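Local coordinates for histidine triad (HIT) protein (Marinobacter aquaeolei, PDB 3OHE) that is probably a nucleotide-binding hydrolase or transferase of the histidine triad (HIT) family, and binds calcium ions in the crystal, at residues H6-L9 / A10-H14; G17-R20 / L21-V24; G43-E46 / I47-P51; Q55-L58 / L59-S63. All blocks are in the same frame, centred on the assembly; numbering follows the deposited sequence. Where two conformers were deposited one is given.

Contact 1: H6-L9 / A10-H14. With CA (calcium ion), chain C.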
loop_
_atom_site.group_PDB
_atom_site.type_symbol
_atom_site.label_atom_id
_atom_site.label_comp_id
_atom_site.label_asym_id
_atom_site.label_seq_id
_atom_site.Cartn_x
_atom_site.Cartn_y
_atom_site.Cartn_z
ATOM N N HIS A 6 -9.629 16.614 -3.131
ATOM C CA HIS A 6 -8.653 17.212 -4.021
ATOM C C HIS A 6 -9.152 17.182 -5.460
ATOM O O HIS A 6 -9.699 16.172 -5.898
ATOM C CB HIS A 6 -7.314 16.480 -3.870
ATOM C CG HIS A 6 -6.162 17.151 -4.514
ATOM N ND1 HIS A 6 -5.955 17.132 -5.874
ATOM C CD2 HIS A 6 -5.135 17.856 -3.977
ATOM C CE1 HIS A 6 -4.836 17.782 -6.147
ATOM N NE2 HIS A 6 -4.309 18.208 -5.010
ATOM N N GLU A 7 -8.955 18.275 -6.190
ATOM C CA GLU A 7 -9.459 18.401 -7.553
ATOM C C GLU A 7 -8.956 17.307 -8.474
ATOM O O GLU A 7 -9.696 16.885 -9.377
ATOM C CB GLU A 7 -9.114 19.777 -8.134
ATOM C CG GLU A 7 -7.618 20.040 -8.339
ATOM C CD GLU A 7 -6.979 19.497 -9.635
ATOM O OE1 GLU A 7 -7.695 19.223 -10.649
ATOM O OE2 GLU A 7 -5.720 19.353 -9.643
ATOM N N ARG A 8 -7.725 16.838 -8.291
ATOM C CA ARG A 8 -7.197 15.792 -9.187
ATOM C C ARG A 8 -7.922 14.461 -8.944
ATOM O O ARG A 8 -8.217 13.711 -9.861
ATOM C CB ARG A 8 -5.684 15.637 -9.026
ATOM C CG ARG A 8 -5.050 14.567 -9.870
ATOM C CD ARG A 8 -5.077 14.739 -11.369
ATOM N NE ARG A 8 -4.347 13.615 -11.986
ATOM C CZ ARG A 8 -3.012 13.471 -12.009
ATOM N NH1 ARG A 8 -2.195 14.384 -11.478
ATOM N NH2 ARG A 8 -2.482 12.390 -12.589
ATOM N N LEU A 9 -8.190 14.162 -7.675
ATOM C CA LEU A 9 -8.966 12.952 -7.340
ATOM C C LEU A 9 -10.372 13.058 -7.920
ATOM O O LEU A 9 -10.858 12.103 -8.520
ATOM C CB LEU A 9 -9.008 12.710 -5.832
ATOM C CG LEU A 9 -7.677 12.299 -5.207
ATOM C CD1 LEU A 9 -7.768 12.221 -3.682
ATOM C CD2 LEU A 9 -7.138 11.017 -5.800
ATOM N N ALA A 10 -11.011 14.223 -7.782
ATOM C CA ALA A 10 -12.324 14.427 -8.367
ATOM C C ALA A 10 -12.323 14.235 -9.879
ATOM O O ALA A 10 -13.193 13.546 -10.444
ATOM C CB ALA A 10 -12.836 15.817 -8.000
ATOM N N ALA A 11 -11.323 14.798 -10.549
ATOM C CA ALA A 11 -11.218 14.715 -12.004
ATOM C C ALA A 11 -10.996 13.289 -12.531
ATOM O O ALA A 11 -11.476 12.930 -13.606
ATOM C CB ALA A 11 -10.109 15.633 -12.506
ATOM N N ASP A 12 -10.272 12.481 -11.766
ATOM C CA ASP A 12 -9.781 11.170 -12.211
ATOM C C ASP A 12 -10.720 10.035 -11.828
ATOM O O ASP A 12 -10.432 8.870 -12.171
ATOM C CB ASP A 12 -8.394 10.891 -11.614
ATOM C CG ASP A 12 -7.279 11.664 -12.271
ATOM O OD1 ASP A 12 -7.509 12.328 -13.303
ATOM O OD2 ASP A 12 -6.133 11.566 -11.728
ATOM N N THR A 13 -11.815 10.339 -11.120
ATOM C CA THR A 13 -12.682 9.307 -10.532
ATOM C C THR A 13 -14.159 9.609 -10.719
ATOM O O THR A 13 -14.565 10.736 -11.069
ATOM C CB THR A 13 -12.416 9.140 -9.019
ATOM O OG1 THR A 13 -12.882 10.318 -8.341
ATOM C CG2 THR A 13 -10.984 8.845 -8.657
ATOM N N HIS A 14 -14.953 8.574 -10.507
ATOM C CA HIS A 14 -16.411 8.684 -10.315
ATOM C C HIS A 14 -16.753 8.290 -8.881
ATOM O O HIS A 14 -16.181 7.354 -8.355
ATOM C CB HIS A 14 -17.138 7.757 -11.280
ATOM C CG HIS A 14 -16.943 8.125 -12.710
ATOM N ND1 HIS A 14 -17.313 9.353 -13.224
ATOM C CD2 HIS A 14 -16.408 7.425 -13.739
ATOM C CE1 HIS A 14 -17.029 9.376 -14.519
ATOM N NE2 HIS A 14 -16.494 8.215 -14.857
HETATM CA CA CA C . -15.532 12.905 -10.336
HETATM O O HOH W 1 -15.308 11.693 -7.976
HETATM O O HOH W 2 -17.411 11.989 -11.794
HETATM O O HOH W 3 -15.707 15.184 -10.902
#
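His-6 starts the helix that Ala-10 extends: its carbonyl O takes the N-H of Ala-10 at 3.0 Å, nearly straight at 167°. His-6 is the N-cap residue, its imidazole ND1 receiving the N-H of Arg-8 that has no helical carbonyl to reach; histidine suits the post because its ring nitrogen can accept. Glu-7 comes next, and its O holds the N-H of Ala-11 at 2.9 Å. Arg-8 carries the main side-chain contact. Its CG stands anti to the backbone N (chi1 178°) and the chain bends at chi2, bringing NE over to Asp-12 OD2 at 2.7 Å in a salt bridge one helical turn long. The bond is short but bent (133°): the oxygen is met on its syn side, somewhat out of the carboxylate plane, with the two flat groups nearly perpendicular. Replacing Arg-8 by an alanine would probably leave Asp-12 without this arginine as its charged mate and its carboxylate freer to turn. Helix 7-12 leads straight into strand 13-18, the first strand of the HIT domain sheet, and Leu-9, buried against Val-38 and His-91, offers its carbonyl O to Thr-13 OG1 at 2.7 Å. A hydroxyl suits the place, donating to Leu-9 O and accepting from a calcium-bound water. Right after Leu-9 the calcium site begins: Ala-10 O at 2.4 Å and Thr-13 O at 2.5 Å bind the ion with three waters.

Contact 2: G17-R20 / L21-V24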
loop_
_atom_site.group_PDB
_atom_site.type_symbol
_atom_site.label_atom_id
_atom_site.label_comp_id
_atom_site.label_asym_id
_atom_site.label_seq_id
_atom_site.Cartn_x
_atom_site.Cartn_y
_atom_site.Cartn_z
ATOM N N GLY A 17 -19.787 6.028 -3.567
ATOM C CA GLY A 17 -20.543 6.100 -2.323
ATOM C C GLY A 17 -19.661 6.589 -1.202
ATOM O O GLY A 17 -18.591 7.192 -1.452
ATOM N N GLU A 18 -20.133 6.354 0.017
ATOM C CA GLU A 18 -19.470 6.838 1.226
ATOM C C GLU A 18 -19.424 5.722 2.254
ATOM O O GLU A 18 -20.466 5.137 2.587
ATOM C CB GLU A 18 -20.280 7.989 1.857
ATOM C CG GLU A 18 -20.467 9.167 0.943
ATOM C CD GLU A 18 -21.406 10.246 1.469
ATOM O OE1 GLU A 18 -22.208 9.963 2.381
ATOM O OE2 GLU A 18 -21.316 11.362 0.915
ATOM N N SER A 19 -18.249 5.476 2.797
ATOM C CA SER A 19 -18.142 4.659 4.000
ATOM C C SER A 19 -18.267 5.584 5.220
ATOM O O SER A 19 -18.395 6.811 5.080
ATOM C CB SER A 19 -16.822 3.940 4.020
ATOM O OG SER A 19 -15.748 4.853 4.073
ATOM N N ARG A 20 -18.160 5.021 6.415
ATOM C CA ARG A 20 -18.228 5.824 7.624
ATOM C C ARG A 20 -17.149 6.899 7.617
ATOM O O ARG A 20 -17.432 8.070 7.916
ATOM C CB ARG A 20 -18.125 4.946 8.864
ATOM C CG ARG A 20 -18.571 5.657 10.147
ATOM C CD ARG A 20 -18.619 4.752 11.356
ATOM N NE ARG A 20 -19.595 3.681 11.120
ATOM C CZ ARG A 20 -19.841 2.703 11.979
ATOM N NH1 ARG A 20 -19.171 2.636 13.119
ATOM N NH2 ARG A 20 -20.721 1.755 11.662
ATOM N N LEU A 21 -15.926 6.542 7.214
ATOM C CA LEU A 21 -14.815 7.486 7.232
ATOM C C LEU A 21 -14.460 8.120 5.877
ATOM O O LEU A 21 -13.871 9.207 5.872
ATOM C CB LEU A 21 -13.579 6.745 7.794
ATOM C CG LEU A 21 -12.256 7.527 7.895
ATOM C CD1 LEU A 21 -12.406 8.682 8.879
ATOM C CD2 LEU A 21 -11.133 6.577 8.306
ATOM N N CYS A 22 -14.768 7.444 4.773
ATOM C CA CYS A 22 -14.149 7.757 3.488
ATOM C C CYS A 22 -15.119 8.021 2.360
ATOM O O CYS A 22 -16.208 7.421 2.265
ATOM C CB CYS A 22 -13.258 6.602 3.004
ATOM S SG CYS A 22 -11.917 6.145 4.131
ATOM N N ASP A 23 -14.693 8.870 1.426
ATOM C CA ASP A 23 -15.295 8.837 0.101
ATOM C C ASP A 23 -14.763 7.629 -0.647
ATOM O O ASP A 23 -13.562 7.330 -0.622
ATOM C CB ASP A 23 -14.978 10.134 -0.667
ATOM C CG ASP A 23 -15.806 11.332 -0.197
ATOM O OD1 ASP A 23 -16.768 11.187 0.604
ATOM O OD2 ASP A 23 -15.508 12.478 -0.669
ATOM N N VAL A 24 -15.669 6.940 -1.343
ATOM C CA VAL A 24 -15.342 5.727 -2.073
ATOM C C VAL A 24 -15.431 6.060 -3.541
ATOM O O VAL A 24 -16.536 6.376 -4.040
ATOM C CB VAL A 24 -16.259 4.546 -1.697
ATOM C CG1 VAL A 24 -15.747 3.245 -2.365
ATOM C CG2 VAL A 24 -16.344 4.383 -0.195
HETATM O O HOH W 4 -18.979 12.709 0.604
#
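Ser-19 and Cys-22 face each other across the turn of a beta hairpin and are joined twice: Ser-19 N donates to Cys-22 O in the carbonyl plane at 2.9 Å, and Cys-22 N donates to Ser-19 OG, also at 2.9 Å. The hydroxyl is turned between the backbone N and the carbonyl carbon (chi1 63°), which places it before that N-H; a small polar residue suits the spot. Between them Arg-20 and Leu-21 make the two-residue turn. One step out, Glu-18 and Asp-23 form a non-hydrogen-bonded antiparallel pair, and Gly-17 with Val-24 a hydrogen-bonded one, in which Val-24 N reaches Gly-17 O at 2.9 Å and the return bond is weak. Val-24 lays CG2 3.7 Å from Ser-19 N. In the next shell, Glu-61 of helix 52-72 hydrogen-bonds Ser-19 OG, while Arg-40 holds both Ser-19 O and Asp-23 OD1, and Lys-15 pairs with Glu-18 OE2. The acids of Glu-18 and Asp-23 approach to 4.6 Å between OE2 and OD1, and one water donates to both. Two like charges on one face of the hairpin are therefore likely to be tolerated through that shared water and the flanking cations.

Contact 3: G43-E46 / I47-P51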
loop_
_atom_site.group_PDB
_atom_site.type_symbol
_atom_site.label_atom_id
_atom_site.label_comp_id
_atom_site.label_asym_id
_atom_site.label_seq_id
_atom_site.Cartn_x
_atom_site.Cartn_y
_atom_site.Cartn_z
ATOM N N GLY A 43 -6.122 17.801 5.590
ATOM C CA GLY A 43 -4.685 18.010 5.801
ATOM C C GLY A 43 -3.854 16.759 6.061
ATOM O O GLY A 43 -2.773 16.882 6.624
ATOM N N ILE A 44 -4.330 15.582 5.697
ATOM C CA ILE A 44 -3.604 14.330 5.961
ATOM C C ILE A 44 -2.860 13.885 4.717
ATOM O O ILE A 44 -3.499 13.716 3.682
ATOM C CB ILE A 44 -4.592 13.223 6.380
ATOM C CG1 ILE A 44 -5.431 13.636 7.600
ATOM C CG2 ILE A 44 -3.827 11.900 6.654
ATOM C CD1 ILE A 44 -4.576 13.892 8.880
ATOM N N ARG A 45 -1.541 13.711 4.830
ATOM C CA ARG A 45 -0.697 13.238 3.728
ATOM C C ARG A 45 -0.413 11.732 3.796
ATOM O O ARG A 45 -0.250 11.099 2.767
ATOM C CB ARG A 45 0.639 14.006 3.717
ATOM C CG ARG A 45 0.491 15.473 3.363
ATOM C CD ARG A 45 1.765 16.275 3.680
ATOM N NE ARG A 45 2.953 15.701 3.064
ATOM C CZ ARG A 45 3.357 15.932 1.826
ATOM N NH1 ARG A 45 2.728 16.810 1.066
ATOM N NH2 ARG A 45 4.456 15.321 1.343
ATOM N N GLU A 46 -0.319 11.194 5.006
ATOM C CA GLU A 46 0.158 9.857 5.269
ATOM C C GLU A 46 -0.789 9.140 6.225
ATOM O O GLU A 46 -1.393 9.771 7.090
ATOM C CB GLU A 46 1.539 9.897 5.964
ATOM C CG GLU A 46 2.606 10.691 5.220
ATOM C CD GLU A 46 3.096 10.010 3.942
ATOM O OE1 GLU A 46 2.686 8.847 3.628
ATOM O OE2 GLU A 46 3.940 10.650 3.238
ATOM N N ILE A 47 -0.849 7.817 6.131
ATOM C CA ILE A 47 -1.673 7.040 7.039
ATOM C C ILE A 47 -1.347 7.323 8.503
ATOM O O ILE A 47 -2.244 7.485 9.324
ATOM C CB ILE A 47 -1.576 5.506 6.756
ATOM C CG1 ILE A 47 -2.088 5.165 5.363
ATOM C CG2 ILE A 47 -2.280 4.678 7.887
ATOM C CD1 ILE A 47 -1.550 3.801 4.866
ATOM N N TYR A 48 -0.052 7.421 8.791
ATOM C CA TYR A 48 0.389 7.589 10.153
ATOM C C TYR A 48 -0.028 8.931 10.780
ATOM O O TYR A 48 0.093 9.101 12.008
ATOM C CB TYR A 48 1.915 7.351 10.272
ATOM C CG TYR A 48 2.784 8.362 9.568
ATOM C CD1 TYR A 48 3.020 9.631 10.099
ATOM C CD2 TYR A 48 3.452 8.034 8.420
ATOM C CE1 TYR A 48 3.831 10.520 9.447
ATOM C CE2 TYR A 48 4.289 8.909 7.784
ATOM C CZ TYR A 48 4.476 10.137 8.295
ATOM O OH TYR A 48 5.310 11.006 7.658
ATOM N N GLU A 49 -0.458 9.894 9.958
ATOM C CA GLU A 49 -0.865 11.208 10.470
ATOM C C GLU A 49 -2.306 11.199 10.938
ATOM O O GLU A 49 -2.757 12.165 11.549
ATOM C CB GLU A 49 -0.664 12.288 9.405
ATOM C CG GLU A 49 0.800 12.541 9.122
ATOM C CD GLU A 49 1.026 13.475 7.957
ATOM O OE1 GLU A 49 0.208 13.509 7.022
ATOM O OE2 GLU A 49 2.048 14.164 7.951
ATOM N N LEU A 50 -3.067 10.142 10.646
ATOM C CA LEU A 50 -4.415 10.015 11.179
ATOM C C LEU A 50 -4.301 9.655 12.672
ATOM O O LEU A 50 -3.420 8.913 13.082
ATOM C CB LEU A 50 -5.173 8.902 10.484
ATOM C CG LEU A 50 -5.659 9.154 9.068
ATOM C CD1 LEU A 50 -6.143 7.828 8.481
ATOM C CD2 LEU A 50 -6.796 10.199 9.021
ATOM N N PRO A 51 -5.226 10.173 13.495
ATOM C CA PRO A 51 -5.366 9.654 14.839
ATOM C C PRO A 51 -5.481 8.121 14.855
ATOM O O PRO A 51 -6.045 7.530 13.937
ATOM C CB PRO A 51 -6.688 10.289 15.323
ATOM C CG PRO A 51 -6.866 11.514 14.496
ATOM C CD PRO A 51 -6.251 11.175 13.162
HETATM O O HOH W 5 3.857 14.528 6.126
HETATM O O HOH W 6 1.240 6.619 4.523
#
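Glu-49 N donates to Glu-46 O at 3.0 Å, from well above the carbonyl plane, and Leu-50 N donates to Ile-47 O, which winds residues 47-49 into a short 3-10 turn before helix 52-72. The side chain of Glu-49 folds back over the loop, extended beyond CG, and in the conformer described OE1 accepts Arg-45 N at 2.8 Å, nearly along its C-O axis, and Glu-46 N at 3.1 Å from above the carboxylate plane (50° out); a long acidic residue can reach both amides of this irregular loop. Tyr-48 and Glu-46 run side by side, pointing the same way, with carboxylate and ring only 4° from parallel. Glu-46 CB sits over one ring face, 3.7 Å from the centroid, a CH-pi contact set toward the rim. A chi1 of 66° swings the Tyr-48 ring back over Glu-46. An alanine in place of Tyr-48 is likely to leave Glu-46 CB and CG uncovered and Met-70 of the second subunit without this packing partner. On the other flank Ile-44 CG1 meets Leu-50 CD2 at 4.0 Å, their chains at about a right angle. Glu-46 OE2 pairs with Lys-77 of the second subunit and accepts from Met-78 N of that same subunit, so its charge is probably compensated across the dimer interface.

Contact 4: Q55-L58 / L59-S63. With CA (calcium ion), chain D.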
loop_
_atom_site.group_PDB
_atom_site.type_symbol
_atom_site.label_atom_id
_atom_site.label_comp_id
_atom_site.label_asym_id
_atom_site.label_seq_id
_atom_site.Cartn_x
_atom_site.Cartn_y
_atom_site.Cartn_z
ATOM N N GLN A 55 -6.913 5.570 11.992
ATOM C CA GLN A 55 -6.129 4.553 11.297
ATOM C C GLN A 55 -6.795 3.171 11.351
ATOM O O GLN A 55 -6.845 2.441 10.355
ATOM C CB GLN A 55 -4.707 4.426 11.858
ATOM C CG GLN A 55 -3.835 5.652 11.690
ATOM C CD GLN A 55 -2.428 5.434 12.209
ATOM O OE1 GLN A 55 -1.866 4.330 12.048
ATOM N NE2 GLN A 55 -1.851 6.445 12.853
ATOM N N GLN A 56 -7.266 2.809 12.537
ATOM C CA GLN A 56 -7.903 1.506 12.700
ATOM C C GLN A 56 -9.232 1.407 11.933
ATOM O O GLN A 56 -9.548 0.354 11.414
ATOM C CB GLN A 56 -8.088 1.168 14.175
ATOM C CG GLN A 56 -6.767 0.889 14.906
ATOM C CD GLN A 56 -6.983 0.417 16.317
ATOM O OE1 GLN A 56 -8.093 0.565 16.872
ATOM N NE2 GLN A 56 -5.953 -0.191 16.910
ATOM N N ARG A 57 -9.981 2.493 11.828
ATOM C CA ARG A 57 -11.175 2.485 11.006
ATOM C C ARG A 57 -10.837 2.349 9.528
ATOM O O ARG A 57 -11.496 1.591 8.806
ATOM C CB ARG A 57 -12.034 3.720 11.272
ATOM C CG ARG A 57 -13.323 3.779 10.446
ATOM C CD ARG A 57 -14.318 2.725 10.864
ATOM N NE ARG A 57 -15.336 2.550 9.836
ATOM C CZ ARG A 57 -16.325 1.680 9.945
ATOM N NH1 ARG A 57 -16.552 1.034 11.086
ATOM N NH2 ARG A 57 -17.114 1.496 8.909
ATOM N N LEU A 58 -9.820 3.064 9.079
ATOM C CA LEU A 58 -9.387 2.935 7.700
ATOM C C LEU A 58 -8.964 1.498 7.386
ATOM O O LEU A 58 -9.288 0.967 6.334
ATOM C CB LEU A 58 -8.224 3.897 7.395
ATOM C CG LEU A 58 -7.688 3.895 5.958
ATOM C CD1 LEU A 58 -8.811 4.180 4.936
ATOM C CD2 LEU A 58 -6.544 4.904 5.876
ATOM N N LEU A 59 -8.214 0.878 8.299
ATOM C CA LEU A 59 -7.828 -0.512 8.131
ATOM C C LEU A 59 -9.039 -1.424 8.024
ATOM O O LEU A 59 -9.114 -2.303 7.160
ATOM C CB LEU A 59 -6.932 -0.946 9.305
ATOM C CG LEU A 59 -6.644 -2.437 9.437
ATOM C CD1 LEU A 59 -5.814 -2.964 8.264
ATOM C CD2 LEU A 59 -5.942 -2.713 10.822
ATOM N N PHE A 60 -10.003 -1.252 8.928
ATOM C CA PHE A 60 -11.238 -2.066 8.886
ATOM C C PHE A 60 -11.893 -1.934 7.503
ATOM O O PHE A 60 -12.256 -2.938 6.871
ATOM C CB PHE A 60 -12.228 -1.643 9.992
ATOM C CG PHE A 60 -13.571 -2.229 9.811
ATOM C CD1 PHE A 60 -13.819 -3.542 10.119
ATOM C CD2 PHE A 60 -14.582 -1.495 9.189
ATOM C CE1 PHE A 60 -15.105 -4.082 9.901
ATOM C CE2 PHE A 60 -15.843 -2.033 8.954
ATOM C CZ PHE A 60 -16.077 -3.337 9.302
ATOM N N GLU A 61 -12.056 -0.702 7.048
ATOM C CA GLU A 61 -12.736 -0.451 5.772
ATOM C C GLU A 61 -11.938 -1.015 4.605
ATOM O O GLU A 61 -12.507 -1.620 3.683
ATOM C CB GLU A 61 -13.007 1.052 5.574
ATOM C CG GLU A 61 -14.005 1.573 6.619
ATOM C CD GLU A 61 -14.421 3.029 6.425
ATOM O OE1 GLU A 61 -13.917 3.631 5.471
ATOM O OE2 GLU A 61 -15.251 3.549 7.221
ATOM N N SER A 62 -10.634 -0.805 4.602
ATOM C CA SER A 62 -9.761 -1.267 3.526
ATOM C C SER A 62 -9.754 -2.783 3.433
ATOM O O SER A 62 -9.857 -3.354 2.338
ATOM C CB SER A 62 -8.348 -0.768 3.753
ATOM O OG SER A 62 -7.461 -1.251 2.760
ATOM N N SER A 63 -9.606 -3.453 4.582
ATOM C CA SER A 63 -9.617 -4.916 4.589
ATOM C C SER A 63 -10.953 -5.469 4.135
ATOM O O SER A 63 -11.007 -6.475 3.400
ATOM C CB SER A 63 -9.254 -5.440 5.959
ATOM O OG SER A 63 -7.854 -5.332 6.139
HETATM CA CA CA D . -9.889 0.415 18.435
HETATM O O HOH W 7 -7.955 -1.151 19.134
HETATM O O HOH W 8 -8.343 1.439 20.213
#
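Arg-57 grips a single oxygen of Glu-61 with two nitrogens: NE at 2.8 Å and NH2 at 3.2 Å both donate to OE2, side-on, reaching it from opposite faces of the carboxylate plane and on its anti side. The oxygen lies in the guanidinium plane, while the carboxylate is turned 87° to it. Arg-57 leaves the helix with CG anti to the backbone N and bends at chi2 (69°), which lets it run forward along the helix to Glu-61, one turn on. Phe-60 CD2 covers one guanidinium face, 3.7 Å from Arg-57 CZ, with the planes 47° apart, so the arginine has an apolar partner on its flat side and a charge at its edge. Beneath runs the regular backbone of helix 52-72, as in Ser-62 N to Leu-58 O at 2.8 Å. One residue before Arg-57, Gln-56 OE1, in the conformer described, binds a calcium ion at 2.4 Å beside Glu-53 and two waters, an amide oxygen suiting that hard cation. Gln-55 OE1 bonds Ser-63 OG of the second subunit, and Ser-62 OG bonds His-94. Glu-61 is buried; with Arg-57 as countercharge, Ser-19 OG on OE1 and Leu-21 N on OE2, its carboxylate is probably stabilised as an anion.

Overall arrangement
Contact 4, on helix 52-72, touches both contact 2 and contact 3. Contact 2 reaches it through Ser-19 OG to Glu-61 OE1 at 2.6 Å and Leu-21 N to Glu-61 OE2 at 3.1 Å, tying the hairpin tip to the helix. Contact 3 leads into the same helix and touches it where Leu-50 O meets Gln-55 NE2 at 2.9 Å; contacts 3 and 4 both also touch the second subunit. Contact 1 adjoins contact 2 through strand 13-18, about 15 Å between centres. One calcium ion lies at contact 1 and the other at contact 4, contacts on opposite sides of the chain's centre, about 22 Å between their own centres. Leu-9 touches His-91 and Ser-62 bonds His-94, both in what is probably the histidine-rich HIT motif.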